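Local coordinates for protein oxidoreductase, zinc-binding dehydrogenase family (Myxococcus xanthus, PDB 5K1S) that is a medium-chain, zinc-binding reductase that takes part in an alternative de novo route to isovaleryl coenzyme A, probably with NADP(H) as cofactor, at residues L48-A53 and E84-G89; C57-I62 and L77-A82; G184-I189 and G252-V257. All blocks are in the same frame, centred on the assembly; numbering follows the deposited sequence.

Contact 1 (L48-A53 and E84-G89); sequences LLRVHA and EVIEVG
Leu48, Leu49 and Arg50 pair antiparallel with Glu87, Val85 and Glu84, a strand-to-strand contact between 46-56 and 80-88 in the mixed sheet of the GroES-like domain, interrupted by a beta bulge. The register is the evidence: Leu48 faces Glu87, but the next residue, Leu49, faces Val85, so Ile86 is the extra one. Leu48 spans the irregularity, its N donating to Glu87 O at 2.9 Å and its O accepting from Ile86 N at 3.1 Å. Ile86 holds CG1 between its backbone N and carbonyl carbon (chi1 64°), which lays CD1 against Leu48 CD2 at 3.6 Å, while the other branch sets CG2 on Arg50 CB, also at 3.6 Å. Replacing Ile86 by an alanine removes both branches and would probably open a gap between Leu48 and the aliphatic start of Arg50. On the opposite face Leu49 CD2 meets Val85 CG2 at 3.8 Å, beside Met142 of strand 141-145. Further along, Trp158 stacks on the ring of His52. The Glu84 carboxylate and the His52 ring are nearly coplanar, their planes 21° apart, and Glu84 OE1 lies at the edge of the Arg50 guanidinium, in its plane, forming a salt bridge with NH1 at 3.4 Å.

Contact 2 (C57-I62 and L77-A82); sequences CYHDVI and LGHEAA. With ZN (zinc ion), chain F.
His79, Asp60 and Cys57 carry this contact, in which the start of helix 58-64 and the turn leading into strand 80-88 meet around a zinc ion. Cys57 SG binds the metal at 2.5 Å and His79 NE2 at 2.0 Å; Cys166, from elsewhere in the chain, supplies a further ligand. Such a Cys-His-Cys site is consistent with the catalytic-type zinc site of zinc-dependent medium-chain dehydrogenases. A chi1 of 65° tucks the His79 ring over its own backbone and turns NE2 toward the helix start. The helix meets the imidazole at its edge: His59 CB lies 3.6 Å from His79 CE1, near the ring plane. The polar end of His59 is engaged elsewhere, its NE2 bonding to Glu132.

Asp60 bonds to its own segment directly and to the other through water. Its OD2 takes the amide of Cys57 in a nearly straight bond (Cys57 N to Asp60 OD2 3.1 Å, 169° at the hydrogen), entering from above the carboxylate plane, as part of a capping box that probably helps position Cys57 at the helix N-terminus. The same OD2 accepts from a water at 2.7 Å, and that water's oxygen accepts from His79 N at 2.9 Å while lying over the centre of the His79 ring. Asp60 thus acts in the second shell on the backbones of two of the three ligand residues. Zinc coordination, supplemented by one water, therefore ties the helix start to the entry of strand 80-88.

Contact 3 (G184-I189 and G252-V257); sequences GETVLI and GVDVAV
Thr186 and Asp254 make a multiply bonded polar contact where strands 186-190 and 253-258 begin. Asp254 OD1 accepts twice from Thr186, from N at 3.0 Å with 175° at the hydrogen and from OG1 at 2.9 Å. Both donors come on its anti side but from opposite faces of the carboxylate plane. The Thr186 hydroxyl, at a chi1 of 54°, stays close to its own amide, and the two grip one oxygen together. Thr186 O is used in return, accepting from Asp254 N at 3.1 Å and weakly from Val255 N.

Beyond this end, regular parallel pairing takes over, the short-segment axes 25° apart: Leu188 N donates to Val255 O at 2.9 Å, and Leu188 O accepts from Val257 N. Val187 and Val255 point the same way, CG2 against CG1 at 3.7 Å, and Ile189 CG1 lies beside Val257 CB on that face. The other face carries Leu188 CB against Ala256 CB at 4.0 Å, where Met272 also touches Ala256.

Further out, Glu185 OE1 accepts from Arg182 N and forms a salt bridge with Arg277, and helix 195-206 packs on Ile189. The all-parallel order 231-234, 210-215, 186-190, 253-258, 276-280, 302-305 makes these the adjacent first and fourth strands at the middle of a Rossmann-fold sheet, the nucleotide-binding domain of this family.

How the contacts relate
Contacts 1 and 2 share strand 80-88 and touch directly: His52 and Ala53 of the first meet Ala82 of the second, with Ala53 O 2.9 Å from Ala82 N, probably hydrogen-bonded. Contact 2 is nested within the chain loop that contact 1 closes. Contact 3 stands apart in the other domain, its centre about 40 Å from that of contact 1 and about 30 Å from that of contact 2. Contact 1 is partly buried, and charged groups mark one of its faces; contacts 2 and 3 are buried. Their chemistry differs accordingly: bulged antiparallel pairing, metal coordination with a water bridge, and parallel backbone pairing with aliphatic side chains on both faces and one carboxylate accepting two bonds at the strand start.

Contact 1 (L48-A53 and E84-G89)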
ATOM      1  N   LEU A  48      -5.268  30.941  22.317  1.00 46.85           N
ATOM      2  CA  LEU A  48      -4.225  30.901  23.335  1.00 46.16           C
ATOM      3  C   LEU A  48      -4.560  29.804  24.337  1.00 46.05           C
ATOM      4  O   LEU A  48      -5.637  29.819  24.940  1.00 47.20           O
ATOM      5  CB  LEU A  48      -4.089  32.249  24.042  1.00 47.33           C
ATOM      6  CG  LEU A  48      -3.048  32.318  25.165  1.00 47.31           C
ATOM      7  CD1 LEU A  48      -1.651  32.009  24.642  1.00 46.09           C
ATOM      8  CD2 LEU A  48      -3.070  33.680  25.836  1.00 49.02           C
ATOM      9  N   LEU A  49      -3.638  28.863  24.512  1.00 50.29           N
ATOM     10  CA  LEU A  49      -3.844  27.715  25.380  1.00 50.40           C
ATOM     11  C   LEU A  49      -3.025  27.849  26.655  1.00 50.71           C
ATOM     12  O   LEU A  49      -1.912  28.382  26.648  1.00 50.24           O
ATOM     13  CB  LEU A  49      -3.461  26.412  24.673  1.00 49.51           C
ATOM     14  CG  LEU A  49      -4.442  25.863  23.638  1.00 49.77           C
ATOM     15  CD1 LEU A  49      -3.826  24.672  22.932  1.00 49.11           C
ATOM     16  CD2 LEU A  49      -5.762  25.471  24.289  1.00 51.04           C
ATOM     17  N   ARG A  50      -3.594  27.354  27.750  1.00 66.68           N
ATOM     18  CA  ARG A  50      -2.896  27.245  29.027  1.00 67.70           C
ATOM     19  C   ARG A  50      -2.506  25.781  29.177  1.00 67.39           C
ATOM     20  O   ARG A  50      -3.329  24.941  29.548  1.00 68.43           O
ATOM     21  CB  ARG A  50      -3.782  27.726  30.172  1.00 69.91           C
ATOM     22  CG  ARG A  50      -3.031  28.107  31.438  1.00 71.57           C
ATOM     23  CD  ARG A  50      -2.714  26.907  32.311  1.00 72.67           C
ATOM     24  NE  ARG A  50      -2.758  27.255  33.730  1.00 75.59           N
ATOM     25  CZ  ARG A  50      -3.854  27.216  34.483  1.00 77.67           C
ATOM     26  NH1 ARG A  50      -5.018  26.839  33.963  1.00 77.15           N
ATOM     27  NH2 ARG A  50      -3.791  27.557  35.764  1.00 80.65           N
ATOM     28  N   VAL A  51      -1.247  25.476  28.872  1.00 47.05           N
ATOM     29  CA  VAL A  51      -0.806  24.091  28.775  1.00 46.89           C
ATOM     30  C   VAL A  51      -0.763  23.483  30.169  1.00 48.88           C
ATOM     31  O   VAL A  51      -0.046  23.967  31.053  1.00 49.77           O
ATOM     32  CB  VAL A  51       0.563  23.999  28.090  1.00 45.52           C
ATOM     33  CG1 VAL A  51       0.955  22.540  27.880  1.00 45.70           C
ATOM     34  CG2 VAL A  51       0.549  24.751  26.762  1.00 44.12           C
ATOM     35  N   HIS A  52      -1.534  22.414  30.370  1.00 49.19           N
ATOM     36  CA  HIS A  52      -1.485  21.647  31.606  1.00 51.50           C
ATOM     37  C   HIS A  52      -0.563  20.442  31.514  1.00 51.32           C
ATOM     38  O   HIS A  52      -0.119  19.940  32.553  1.00 53.36           O
ATOM     39  CB  HIS A  52      -2.890  21.170  31.995  1.00 53.26           C
ATOM     40  CG  HIS A  52      -3.783  22.263  32.491  1.00 54.37           C
ATOM     41  ND1 HIS A  52      -3.849  22.625  33.819  1.00 56.97           N
ATOM     42  CD2 HIS A  52      -4.646  23.075  31.837  1.00 53.55           C
ATOM     43  CE1 HIS A  52      -4.716  23.611  33.961  1.00 57.57           C
ATOM     44  NE2 HIS A  52      -5.215  23.902  32.773  1.00 55.49           N
ATOM     45  N   ALA A  53      -0.267  19.973  30.306  1.00 46.77           N
ATOM     46  CA  ALA A  53       0.599  18.820  30.121  1.00 46.62           C
ATOM     47  C   ALA A  53       1.023  18.759  28.661  1.00 44.19           C
ATOM     48  O   ALA A  53       0.285  19.191  27.770  1.00 43.15           O
ATOM     49  CB  ALA A  53      -0.107  17.522  30.530  1.00 48.53           C
ATOM     50  N   GLU A  84      -5.981  24.462  28.164  1.00 52.13           N
ATOM     51  CA  GLU A  84      -7.255  25.135  28.374  1.00 53.92           C
ATOM     52  C   GLU A  84      -7.260  26.449  27.609  1.00 53.11           C
ATOM     53  O   GLU A  84      -6.308  27.229  27.698  1.00 51.95           O
ATOM     54  CB  GLU A  84      -7.488  25.388  29.866  1.00 55.77           C
ATOM     55  CG  GLU A  84      -8.773  26.121  30.196  1.00 57.85           C
ATOM     56  CD  GLU A  84      -8.899  26.413  31.679  1.00 59.69           C
ATOM     57  OE1 GLU A  84      -7.968  26.058  32.434  1.00 59.35           O
ATOM     58  OE2 GLU A  84      -9.926  27.000  32.088  1.00 61.63           O
ATOM     59  N   VAL A  85      -8.336  26.691  26.863  1.00 51.02           N
ATOM     60  CA  VAL A  85      -8.482  27.929  26.106  1.00 50.57           C
ATOM     61  C   VAL A  85      -8.721  29.064  27.098  1.00 51.77           C
ATOM     62  O   VAL A  85      -9.765  29.115  27.753  1.00 53.86           O
ATOM     63  CB  VAL A  85      -9.624  27.831  25.089  1.00 51.47           C
ATOM     64  CG1 VAL A  85      -9.806  29.152  24.348  1.00 51.26           C
ATOM     65  CG2 VAL A  85      -9.361  26.695  24.110  1.00 50.37           C
ATOM     66  N   ILE A  86      -7.753  29.977  27.215  1.00 46.20           N
ATOM     67  CA  ILE A  86      -7.908  31.156  28.062  1.00 46.71           C
ATOM     68  C   ILE A  86      -8.180  32.418  27.258  1.00 46.66           C
ATOM     69  O   ILE A  86      -8.586  33.434  27.844  1.00 47.29           O
ATOM     70  CB  ILE A  86      -6.672  31.378  28.958  1.00 46.09           C
ATOM     71  CG1 ILE A  86      -5.427  31.667  28.111  1.00 44.77           C
ATOM     72  CG2 ILE A  86      -6.447  30.163  29.848  1.00 46.28           C
ATOM     73  CD1 ILE A  86      -4.265  32.216  28.908  1.00 44.27           C
ATOM     74  N   GLU A  87      -7.964  32.393  25.946  1.00 47.87           N
ATOM     75  CA  GLU A  87      -8.221  33.553  25.108  1.00 47.78           C
ATOM     76  C   GLU A  87      -8.405  33.078  23.676  1.00 47.05           C
ATOM     77  O   GLU A  87      -7.749  32.126  23.244  1.00 45.75           O
ATOM     78  CB  GLU A  87      -7.075  34.568  25.190  1.00 46.53           C
ATOM     79  CG  GLU A  87      -7.277  35.805  24.331  1.00 46.50           C
ATOM     80  CD  GLU A  87      -6.066  36.715  24.342  1.00 45.27           C
ATOM     81  OE1 GLU A  87      -5.071  36.368  25.011  1.00 44.49           O
ATOM     82  OE2 GLU A  87      -6.108  37.773  23.680  1.00 45.23           O
ATOM     83  N   VAL A  88      -9.298  33.744  22.952  1.00 46.19           N
ATOM     84  CA  VAL A  88      -9.563  33.436  21.554  1.00 46.00           C
ATOM     85  C   VAL A  88      -9.389  34.710  20.743  1.00 45.73           C
ATOM     86  O   VAL A  88      -9.715  35.805  21.213  1.00 46.28           O
ATOM     87  CB  VAL A  88     -10.977  32.852  21.350  1.00 47.67           C
ATOM     88  CG1 VAL A  88     -11.173  31.611  22.212  1.00 48.20           C
ATOM     89  CG2 VAL A  88     -12.044  33.896  21.657  1.00 49.73           C
ATOM     90  N   GLY A  89      -8.868  34.565  19.529  1.00 48.22           N
ATOM     91  CA  GLY A  89      -8.841  35.653  18.585  1.00 48.21           C
ATOM     92  C   GLY A  89     -10.116  35.664  17.774  1.00 49.94           C
ATOM     93  O   GLY A  89     -10.964  34.776  17.905  1.00 51.07           O
TER

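Contact 2 (C57-I62 and L77-A82)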
ATOM      1  N   CYS A  57       7.483  12.942  23.056  1.00 57.40           N
ATOM      2  CA  CYS A  57       7.546  12.012  21.939  1.00 57.46           C
ATOM      3  C   CYS A  57       8.973  11.959  21.407  1.00 56.85           C
ATOM      4  O   CYS A  57       9.650  12.988  21.331  1.00 55.69           O
ATOM      5  CB  CYS A  57       6.580  12.438  20.829  1.00 56.52           C
ATOM      6  SG  CYS A  57       6.611  11.395  19.368  1.00 57.06           S
ATOM      7  N   TYR A  58       9.433  10.756  21.048  1.00 57.70           N
ATOM      8  CA  TYR A  58      10.795  10.615  20.542  1.00 57.41           C
ATOM      9  C   TYR A  58      11.045  11.542  19.361  1.00 55.89           C
ATOM     10  O   TYR A  58      12.186  11.953  19.119  1.00 55.44           O
ATOM     11  CB  TYR A  58      11.073   9.168  20.138  1.00 58.86           C
ATOM     12  CG  TYR A  58      12.495   8.945  19.675  1.00 58.82           C
ATOM     13  CD1 TYR A  58      13.517   8.735  20.590  1.00 59.77           C
ATOM     14  CD2 TYR A  58      12.816   8.954  18.325  1.00 58.20           C
ATOM     15  CE1 TYR A  58      14.819   8.536  20.174  1.00 59.88           C
ATOM     16  CE2 TYR A  58      14.117   8.755  17.899  1.00 58.38           C
ATOM     17  CZ  TYR A  58      15.113   8.545  18.828  1.00 59.10           C
ATOM     18  OH  TYR A  58      16.411   8.346  18.411  1.00 59.41           O
ATOM     19  N   HIS A  59       9.992  11.870  18.610  1.00 41.04           N
ATOM     20  CA  HIS A  59      10.078  12.929  17.610  1.00 40.54           C
ATOM     21  C   HIS A  59      10.749  14.170  18.188  1.00 40.37           C
ATOM     22  O   HIS A  59      11.545  14.829  17.512  1.00 40.28           O
ATOM     23  CB  HIS A  59       8.669  13.250  17.106  1.00 40.51           C
ATOM     24  CG  HIS A  59       8.627  14.206  15.954  1.00 40.37           C
ATOM     25  ND1 HIS A  59       8.764  13.799  14.644  1.00 40.92           N
ATOM     26  CD2 HIS A  59       8.440  15.547  15.913  1.00 40.22           C
ATOM     27  CE1 HIS A  59       8.670  14.847  13.846  1.00 40.88           C
ATOM     28  NE2 HIS A  59       8.472  15.920  14.591  1.00 40.29           N
ATOM     29  N   ASP A  60      10.445  14.494  19.451  1.00 44.46           N
ATOM     30  CA  ASP A  60      11.045  15.660  20.093  1.00 43.93           C
ATOM     31  C   ASP A  60      12.553  15.500  20.234  1.00 44.29           C
ATOM     32  O   ASP A  60      13.299  16.480  20.143  1.00 44.01           O
ATOM     33  CB  ASP A  60      10.414  15.892  21.467  1.00 44.33           C
ATOM     34  CG  ASP A  60       8.921  16.151  21.390  1.00 44.07           C
ATOM     35  OD1 ASP A  60       8.450  16.654  20.347  1.00 43.46           O
ATOM     36  OD2 ASP A  60       8.220  15.853  22.380  1.00 44.86           O
ATOM     37  N   VAL A  61      13.018  14.273  20.483  1.00 49.98           N
ATOM     38  CA  VAL A  61      14.455  14.021  20.559  1.00 50.55           C
ATOM     39  C   VAL A  61      15.115  14.373  19.234  1.00 50.06           C
ATOM     40  O   VAL A  61      16.094  15.127  19.185  1.00 50.08           O
ATOM     41  CB  VAL A  61      14.723  12.555  20.947  1.00 51.92           C
ATOM     42  CG1 VAL A  61      16.219  12.253  20.921  1.00 52.63           C
ATOM     43  CG2 VAL A  61      14.141  12.250  22.320  1.00 53.10           C
ATOM     44  N   ILE A  62      14.587  13.824  18.139  1.00 43.59           N
ATOM     45  CA  ILE A  62      15.133  14.114  16.817  1.00 43.61           C
ATOM     46  C   ILE A  62      15.139  15.617  16.580  1.00 43.05           C
ATOM     47  O   ILE A  62      16.130  16.190  16.110  1.00 43.38           O
ATOM     48  CB  ILE A  62      14.330  13.374  15.731  1.00 43.99           C
ATOM     49  CG1 ILE A  62      14.281  11.869  16.021  1.00 44.86           C
ATOM     50  CG2 ILE A  62      14.942  13.613  14.359  1.00 44.41           C
ATOM     51  CD1 ILE A  62      13.305  11.108  15.150  1.00 45.57           C
ATOM     52  N   LEU A  77       9.947  23.245  21.987  1.00 40.66           N
ATOM     53  CA  LEU A  77       9.602  21.977  21.367  1.00 40.35           C
ATOM     54  C   LEU A  77       8.297  21.433  21.941  1.00 40.35           C
ATOM     55  O   LEU A  77       7.752  21.948  22.920  1.00 40.60           O
ATOM     56  CB  LEU A  77      10.732  20.964  21.565  1.00 40.37           C
ATOM     57  CG  LEU A  77      12.159  21.477  21.343  1.00 40.53           C
ATOM     58  CD1 LEU A  77      13.143  20.314  21.366  1.00 40.56           C
ATOM     59  CD2 LEU A  77      12.286  22.264  20.044  1.00 40.44           C
ATOM     60  N   GLY A  78       7.795  20.374  21.311  1.00 41.71           N
ATOM     61  CA  GLY A  78       6.633  19.666  21.813  1.00 42.08           C
ATOM     62  C   GLY A  78       5.415  19.816  20.930  1.00 42.06           C
ATOM     63  O   GLY A  78       5.001  20.937  20.616  1.00 41.95           O
ATOM     64  N   HIS A  79       4.825  18.691  20.527  1.00 47.48           N
ATOM     65  CA  HIS A  79       3.635  18.689  19.688  1.00 47.97           C
ATOM     66  C   HIS A  79       2.462  17.952  20.317  1.00 48.74           C
ATOM     67  O   HIS A  79       1.415  17.817  19.671  1.00 49.37           O
ATOM     68  CB  HIS A  79       3.952  18.067  18.320  1.00 48.53           C
ATOM     69  CG  HIS A  79       4.320  16.616  18.380  1.00 48.91           C
ATOM     70  ND1 HIS A  79       5.589  16.158  18.098  1.00 48.62           N
ATOM     71  CD2 HIS A  79       3.583  15.520  18.682  1.00 49.83           C
ATOM     72  CE1 HIS A  79       5.619  14.844  18.227  1.00 49.28           C
ATOM     73  NE2 HIS A  79       4.415  14.432  18.583  1.00 50.08           N
ATOM     74  N   GLU A  80       2.599  17.479  21.555  1.00 54.42           N
ATOM     75  CA  GLU A  80       1.606  16.614  22.176  1.00 56.42           C
ATOM     76  C   GLU A  80       1.043  17.293  23.419  1.00 56.91           C
ATOM     77  O   GLU A  80       1.119  16.749  24.524  1.00 58.11           O
ATOM     78  CB  GLU A  80       2.244  15.265  22.518  1.00 57.28           C
ATOM     79  CG  GLU A  80       1.333  14.064  22.327  1.00 59.30           C
ATOM     80  CD  GLU A  80       2.077  12.750  22.508  1.00 60.04           C
ATOM     81  OE1 GLU A  80       3.312  12.787  22.704  1.00 58.76           O
ATOM     82  OE2 GLU A  80       1.436  11.679  22.450  1.00 62.02           O
ATOM     83  N   ALA A  81       0.464  18.476  23.242  1.00 41.35           N
ATOM     84  CA  ALA A  81       0.072  19.337  24.347  1.00 41.57           C
ATOM     85  C   ALA A  81      -1.437  19.298  24.557  1.00 43.45           C
ATOM     86  O   ALA A  81      -2.210  19.232  23.596  1.00 43.93           O
ATOM     87  CB  ALA A  81       0.520  20.777  24.094  1.00 40.00           C
ATOM     88  N   ALA A  82      -1.843  19.341  25.822  1.00 46.25           N
ATOM     89  CA  ALA A  82      -3.244  19.425  26.212  1.00 48.17           C
ATOM     90  C   ALA A  82      -3.387  20.572  27.197  1.00 48.38           C
ATOM     91  O   ALA A  82      -2.623  20.659  28.164  1.00 48.69           O
ATOM     92  CB  ALA A  82      -3.729  18.114  26.839  1.00 50.71           C
TER
HETATM   93 ZN    ZN F 402       4.642  12.455  18.276  1.00 70.31          ZN
HETATM   94  O   HOH W   1       5.634  16.254  21.880  1.00 53.36           O

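Contact 3 (G184-I189 and G252-V257)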
ATOM      1  N   GLY A 184     -14.592  -9.330  13.019  1.00 72.69           N
ATOM      2  CA  GLY A 184     -14.433 -10.683  12.533  1.00 73.80           C
ATOM      3  C   GLY A 184     -13.087 -10.958  11.896  1.00 72.56           C
ATOM      4  O   GLY A 184     -12.682 -12.125  11.814  1.00 73.24           O
ATOM      5  N   GLU A 185     -12.384  -9.923  11.446  1.00 81.36           N
ATOM      6  CA  GLU A 185     -11.078 -10.104  10.837  1.00 80.14           C
ATOM      7  C   GLU A 185     -10.020 -10.377  11.902  1.00 80.14           C
ATOM      8  O   GLU A 185     -10.179 -10.039  13.078  1.00 80.55           O
ATOM      9  CB  GLU A 185     -10.686  -8.870  10.023  1.00 78.03           C
ATOM     10  CG  GLU A 185     -11.435  -8.726   8.708  1.00 77.74           C
ATOM     11  CD  GLU A 185     -11.078  -7.448   7.973  1.00 75.52           C
ATOM     12  OE1 GLU A 185     -10.849  -6.420   8.643  1.00 74.31           O
ATOM     13  OE2 GLU A 185     -11.022  -7.472   6.725  1.00 74.85           O
ATOM     14  N   THR A 186      -8.929 -11.000  11.470  1.00 80.07           N
ATOM     15  CA  THR A 186      -7.776 -11.257  12.321  1.00 79.67           C
ATOM     16  C   THR A 186      -6.705 -10.217  12.024  1.00 77.84           C
ATOM     17  O   THR A 186      -6.324 -10.026  10.864  1.00 76.58           O
ATOM     18  CB  THR A 186      -7.226 -12.665  12.093  1.00 79.56           C
ATOM     19  OG1 THR A 186      -6.959 -12.856  10.698  1.00 78.30           O
ATOM     20  CG2 THR A 186      -8.223 -13.715  12.564  1.00 81.40           C
ATOM     21  N   VAL A 187      -6.224  -9.549  13.069  1.00 60.14           N
ATOM     22  CA  VAL A 187      -5.301  -8.426  12.938  1.00 58.16           C
ATOM     23  C   VAL A 187      -3.953  -8.831  13.515  1.00 57.75           C
ATOM     24  O   VAL A 187      -3.876  -9.337  14.642  1.00 58.60           O
ATOM     25  CB  VAL A 187      -5.841  -7.172  13.646  1.00 57.07           C
ATOM     26  CG1 VAL A 187      -4.914  -5.984  13.409  1.00 54.03           C
ATOM     27  CG2 VAL A 187      -7.254  -6.859  13.172  1.00 57.53           C
ATOM     28  N   LEU A 188      -2.895  -8.604  12.744  1.00 74.72           N
ATOM     29  CA  LEU A 188      -1.527  -8.796  13.203  1.00 72.48           C
ATOM     30  C   LEU A 188      -0.925  -7.439  13.537  1.00 70.15           C
ATOM     31  O   LEU A 188      -1.002  -6.507  12.731  1.00 68.37           O
ATOM     32  CB  LEU A 188      -0.685  -9.500  12.137  1.00 70.12           C
ATOM     33  CG  LEU A 188       0.803  -9.666  12.454  1.00 67.65           C
ATOM     34  CD1 LEU A 188       0.998 -10.527  13.693  1.00 68.73           C
ATOM     35  CD2 LEU A 188       1.538 -10.258  11.265  1.00 65.50           C
ATOM     36  N   ILE A 189      -0.333  -7.329  14.722  1.00 65.54           N
ATOM     37  CA  ILE A 189       0.276  -6.086  15.181  1.00 62.75           C
ATOM     38  C   ILE A 189       1.704  -6.391  15.608  1.00 60.92           C
ATOM     39  O   ILE A 189       1.929  -7.259  16.460  1.00 62.17           O
ATOM     40  CB  ILE A 189      -0.509  -5.448  16.340  1.00 63.52           C
ATOM     41  CG1 ILE A 189      -1.964  -5.201  15.925  1.00 65.07           C
ATOM     42  CG2 ILE A 189       0.156  -4.143  16.774  1.00 60.38           C
ATOM     43  CD1 ILE A 189      -2.857  -4.703  17.050  1.00 65.86           C
ATOM     44  N   GLY A 252      -3.615 -17.510   7.739  1.00 83.27           N
ATOM     45  CA  GLY A 252      -3.027 -16.187   7.705  1.00 80.76           C
ATOM     46  C   GLY A 252      -3.926 -15.163   8.364  1.00 82.13           C
ATOM     47  O   GLY A 252      -4.955 -15.479   8.970  1.00 85.20           O
ATOM     48  N   VAL A 253      -3.525 -13.901   8.238  1.00 71.86           N
ATOM     49  CA  VAL A 253      -4.272 -12.792   8.815  1.00 72.84           C
ATOM     50  C   VAL A 253      -4.884 -11.966   7.693  1.00 71.13           C
ATOM     51  O   VAL A 253      -4.410 -11.959   6.551  1.00 68.44           O
ATOM     52  CB  VAL A 253      -3.395 -11.910   9.728  1.00 71.62           C
ATOM     53  CG1 VAL A 253      -2.926 -12.703  10.939  1.00 73.73           C
ATOM     54  CG2 VAL A 253      -2.209 -11.347   8.958  1.00 67.30           C
ATOM     55  N   ASP A 254      -5.964 -11.259   8.031  1.00 76.11           N
ATOM     56  CA  ASP A 254      -6.636 -10.406   7.059  1.00 74.62           C
ATOM     57  C   ASP A 254      -5.917  -9.071   6.900  1.00 71.48           C
ATOM     58  O   ASP A 254      -5.782  -8.565   5.781  1.00 68.76           O
ATOM     59  CB  ASP A 254      -8.089 -10.177   7.480  1.00 77.22           C
ATOM     60  CG  ASP A 254      -8.877 -11.467   7.579  1.00 80.03           C
ATOM     61  OD1 ASP A 254      -8.886 -12.077   8.668  1.00 82.55           O
ATOM     62  OD2 ASP A 254      -9.489 -11.870   6.567  1.00 79.69           O
ATOM     63  N   VAL A 255      -5.453  -8.492   8.005  1.00 85.10           N
ATOM     64  CA  VAL A 255      -4.774  -7.203   7.994  1.00 81.92           C
ATOM     65  C   VAL A 255      -3.633  -7.251   8.999  1.00 81.10           C
ATOM     66  O   VAL A 255      -3.681  -7.989   9.987  1.00 84.08           O
ATOM     67  CB  VAL A 255      -5.749  -6.044   8.316  1.00 82.94           C
ATOM     68  CG1 VAL A 255      -6.440  -6.280   9.649  1.00 86.85           C
ATOM     69  CG2 VAL A 255      -5.028  -4.699   8.315  1.00 78.98           C
ATOM     70  N   ALA A 256      -2.596  -6.456   8.737  1.00 60.37           N
ATOM     71  CA  ALA A 256      -1.436  -6.373   9.613  1.00 59.01           C
ATOM     72  C   ALA A 256      -1.092  -4.912   9.860  1.00 55.69           C
ATOM     73  O   ALA A 256      -1.067  -4.108   8.922  1.00 52.43           O
ATOM     74  CB  ALA A 256      -0.231  -7.104   9.013  1.00 56.86           C
ATOM     75  N   VAL A 257      -0.830  -4.577  11.118  1.00 68.31           N
ATOM     76  CA  VAL A 257      -0.411  -3.238  11.515  1.00 65.14           C
ATOM     77  C   VAL A 257       1.097  -3.299  11.728  1.00 62.73           C
ATOM     78  O   VAL A 257       1.573  -3.783  12.760  1.00 64.66           O
ATOM     79  CB  VAL A 257      -1.146  -2.764  12.771  1.00 67.94           C
ATOM     80  CG1 VAL A 257      -0.684  -1.370  13.169  1.00 64.33           C
ATOM     81  CG2 VAL A 257      -2.651  -2.787  12.543  1.00 71.09           C
TER